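Local coordinates for protein alpha-rhamnosidase (PDB 6I60) that probably hydrolyses terminal non-reducing alpha-L-rhamnose residues from alpha-L-rhamnosides, as a multidomain bacterial glycoside hydrolase, at residues Ile478-Ile482 with Asp827-Tyr831. Residues are numbered along the deposited sequence; the frame is centred on the assembly and turned at random.
Sequences IHHNI and DAWFY
The His479 ring and the Asp827 carboxylate lie nearly coplanar, their planes 7° apart, with the carboxylate at the imidazole edge; the His479 ring also meets Phe468 edge-to-face. His479 ND1 donates to the syn lone pair of Asp827 OD1 at 2.6 Å, a bond bent to 153°. Tyr831 comes to the same ring obliquely, its OH 3.6 Å from His479 CE1. Asn520 bonds to both partners of the histidine, its OD1 pairing with the Tyr831 hydroxyl and its ND2 with Asp827 OD2. The Phe830 ring receives Ile478 CG2 at its edge, 4.1 Å from Phe830 CE2. Ile482 CD1 lies 3.7 Å from Asp827 CB, the two side chains running alongside each other in opposite directions. With CG anti to the backbone N, the His479 imidazole reaches across to Asp827. Replacing His479 with a leucine would probably leave Asp827 OD1 without its imidazole donor inside a buried interface. This illustrates how a His-carboxylate hydrogen bond, flanked by apolar packing, can join helices distant in sequence: segments 478-482 and 827-831 cross at -126°, and their helices, 473-488 and 826-835, come early and late in the six-hairpin glycosidase domain, the (alpha/alpha)6 barrel of this family.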
ATOM      1  N   ILE A 478     -11.152   3.494  16.337  1.00 49.26           N
ATOM      2  CA  ILE A 478      -9.719   3.432  16.064  1.00 48.96           C
ATOM      3  C   ILE A 478      -9.464   2.660  14.777  1.00 50.87           C
ATOM      4  O   ILE A 478      -8.669   3.080  13.926  1.00 46.90           O
ATOM      5  CB  ILE A 478      -8.969   2.808  17.257  1.00 52.58           C
ATOM      6  CG1 ILE A 478      -9.125   3.680  18.504  1.00 50.13           C
ATOM      7  CG2 ILE A 478      -7.493   2.616  16.926  1.00 45.85           C
ATOM      8  CD1 ILE A 478      -8.939   2.924  19.799  1.00 43.63           C
ATOM      9  N   HIS A 479     -10.146   1.523  14.610  1.00 49.31           N
ATOM     10  CA  HIS A 479     -10.021   0.750  13.380  1.00 44.94           C
ATOM     11  C   HIS A 479     -10.481   1.558  12.172  1.00 51.56           C
ATOM     12  O   HIS A 479      -9.900   1.450  11.085  1.00 53.46           O
ATOM     13  CB  HIS A 479     -10.819  -0.549  13.505  1.00 49.36           C
ATOM     14  CG  HIS A 479     -10.958  -1.306  12.220  1.00 48.16           C
ATOM     15  ND1 HIS A 479      -9.873  -1.696  11.465  1.00 46.57           N
ATOM     16  CD2 HIS A 479     -12.053  -1.749  11.561  1.00 46.54           C
ATOM     17  CE1 HIS A 479     -10.294  -2.343  10.393  1.00 46.12           C
ATOM     18  NE2 HIS A 479     -11.614  -2.389  10.428  1.00 43.72           N
ATOM     19  N   HIS A 480     -11.518   2.383  12.344  1.00 51.27           N
ATOM     20  CA  HIS A 480     -11.995   3.215  11.244  1.00 49.52           C
ATOM     21  C   HIS A 480     -10.980   4.294  10.887  1.00 49.74           C
ATOM     22  O   HIS A 480     -10.817   4.640   9.711  1.00 47.33           O
ATOM     23  CB  HIS A 480     -13.347   3.837  11.610  1.00 51.92           C
ATOM     24  CG  HIS A 480     -13.680   5.077  10.835  1.00 58.86           C
ATOM     25  ND1 HIS A 480     -13.283   6.336  11.234  1.00 55.83           N
ATOM     26  CD2 HIS A 480     -14.384   5.251   9.692  1.00 54.14           C
ATOM     27  CE1 HIS A 480     -13.721   7.230  10.365  1.00 45.39           C
ATOM     28  NE2 HIS A 480     -14.392   6.598   9.420  1.00 45.21           N
ATOM     29  N   ASN A 481     -10.279   4.831  11.890  1.00 50.57           N
ATOM     30  CA  ASN A 481      -9.312   5.895  11.637  1.00 51.63           C
ATOM     31  C   ASN A 481      -8.073   5.373  10.923  1.00 52.36           C
ATOM     32  O   ASN A 481      -7.473   6.094  10.116  1.00 50.18           O
ATOM     33  CB  ASN A 481      -8.921   6.569  12.953  1.00 47.19           C
ATOM     34  CG  ASN A 481      -9.983   7.531  13.460  1.00 45.19           C
ATOM     35  OD1 ASN A 481     -11.181   7.300  13.298  1.00 45.08           O
ATOM     36  ND2 ASN A 481      -9.543   8.616  14.082  1.00 51.02           N
ATOM     37  N   ILE A 482      -7.674   4.130  11.202  1.00 56.51           N
ATOM     38  CA  ILE A 482      -6.482   3.568  10.573  1.00 50.92           C
ATOM     39  C   ILE A 482      -6.754   3.242   9.108  1.00 53.47           C
ATOM     40  O   ILE A 482      -5.876   3.400   8.249  1.00 56.31           O
ATOM     41  CB  ILE A 482      -6.000   2.335  11.363  1.00 46.72           C
ATOM     42  CG1 ILE A 482      -5.407   2.770  12.707  1.00 50.23           C
ATOM     43  CG2 ILE A 482      -4.977   1.540  10.571  1.00 44.02           C
ATOM     44  CD1 ILE A 482      -5.083   1.626  13.641  1.00 46.44           C
ATOM     45  N   ASP A 827      -3.914  -1.947  14.403  1.00 53.38           N
ATOM     46  CA  ASP A 827      -4.996  -2.595  13.670  1.00 49.62           C
ATOM     47  C   ASP A 827      -4.679  -4.054  13.376  1.00 46.01           C
ATOM     48  O   ASP A 827      -5.595  -4.878  13.273  1.00 47.58           O
ATOM     49  CB  ASP A 827      -5.284  -1.842  12.375  1.00 52.13           C
ATOM     50  CG  ASP A 827      -6.733  -1.951  11.955  1.00 56.80           C
ATOM     51  OD1 ASP A 827      -7.608  -1.512  12.731  1.00 57.12           O
ATOM     52  OD2 ASP A 827      -6.996  -2.485  10.856  1.00 50.03           O
ATOM     53  N   ALA A 828      -3.396  -4.393  13.237  1.00 49.11           N
ATOM     54  CA  ALA A 828      -3.021  -5.795  13.091  1.00 52.60           C
ATOM     55  C   ALA A 828      -3.317  -6.583  14.359  1.00 47.23           C
ATOM     56  O   ALA A 828      -3.666  -7.766  14.287  1.00 46.25           O
ATOM     57  CB  ALA A 828      -1.543  -5.912  12.723  1.00 47.90           C
ATOM     58  N   TRP A 829      -3.187  -5.945  15.525  1.00 50.91           N
ATOM     59  CA  TRP A 829      -3.510  -6.616  16.778  1.00 48.96           C
ATOM     60  C   TRP A 829      -4.999  -6.919  16.882  1.00 52.14           C
ATOM     61  O   TRP A 829      -5.383  -7.928  17.485  1.00 55.60           O
ATOM     62  CB  TRP A 829      -3.049  -5.761  17.959  1.00 48.13           C
ATOM     63  CG  TRP A 829      -3.178  -6.436  19.287  1.00 45.73           C
ATOM     64  CD1 TRP A 829      -2.446  -7.491  19.745  1.00 44.98           C
ATOM     65  CD2 TRP A 829      -4.095  -6.099  20.333  1.00 48.62           C
ATOM     66  NE1 TRP A 829      -2.852  -7.834  21.011  1.00 51.08           N
ATOM     67  CE2 TRP A 829      -3.863  -6.994  21.396  1.00 53.22           C
ATOM     68  CE3 TRP A 829      -5.092  -5.128  20.474  1.00 49.46           C
ATOM     69  CZ2 TRP A 829      -4.590  -6.948  22.584  1.00 54.38           C
ATOM     70  CZ3 TRP A 829      -5.812  -5.082  21.657  1.00 52.73           C
ATOM     71  CH2 TRP A 829      -5.557  -5.987  22.695  1.00 51.31           C
ATOM     72  N   PHE A 830      -5.848  -6.066  16.302  1.00 45.28           N
ATOM     73  CA  PHE A 830      -7.286  -6.315  16.341  1.00 50.38           C
ATOM     74  C   PHE A 830      -7.652  -7.572  15.562  1.00 51.62           C
ATOM     75  O   PHE A 830      -8.551  -8.319  15.964  1.00 50.04           O
ATOM     76  CB  PHE A 830      -8.045  -5.109  15.785  1.00 41.67           C
ATOM     77  CG  PHE A 830      -7.829  -3.843  16.560  1.00 43.44           C
ATOM     78  CD1 PHE A 830      -7.532  -3.881  17.913  1.00 45.84           C
ATOM     79  CD2 PHE A 830      -7.932  -2.610  15.936  1.00 47.06           C
ATOM     80  CE1 PHE A 830      -7.338  -2.714  18.628  1.00 40.49           C
ATOM     81  CE2 PHE A 830      -7.739  -1.440  16.643  1.00 45.58           C
ATOM     82  CZ  PHE A 830      -7.442  -1.491  17.992  1.00 45.09           C
ATOM     83  N   TYR A 831      -6.965  -7.821  14.445  1.00 50.63           N
ATOM     84  CA  TYR A 831      -7.263  -8.989  13.624  1.00 49.55           C
ATOM     85  C   TYR A 831      -6.737 -10.272  14.259  1.00 52.12           C
ATOM     86  O   TYR A 831      -7.463 -11.266  14.361  1.00 51.75           O
ATOM     87  CB  TYR A 831      -6.665  -8.813  12.227  1.00 48.90           C
ATOM     88  CG  TYR A 831      -7.466  -7.931  11.296  1.00 48.56           C
ATOM     89  CD1 TYR A 831      -7.255  -6.560  11.257  1.00 45.95           C
ATOM     90  CD2 TYR A 831      -8.417  -8.472  10.442  1.00 48.48           C
ATOM     91  CE1 TYR A 831      -7.978  -5.749  10.401  1.00 43.35           C
ATOM     92  CE2 TYR A 831      -9.145  -7.669   9.582  1.00 46.00           C
ATOM     93  CZ  TYR A 831      -8.921  -6.310   9.566  1.00 42.10           C
ATOM     94  OH  TYR A 831      -9.640  -5.507   8.714  1.00 46.09           O
TER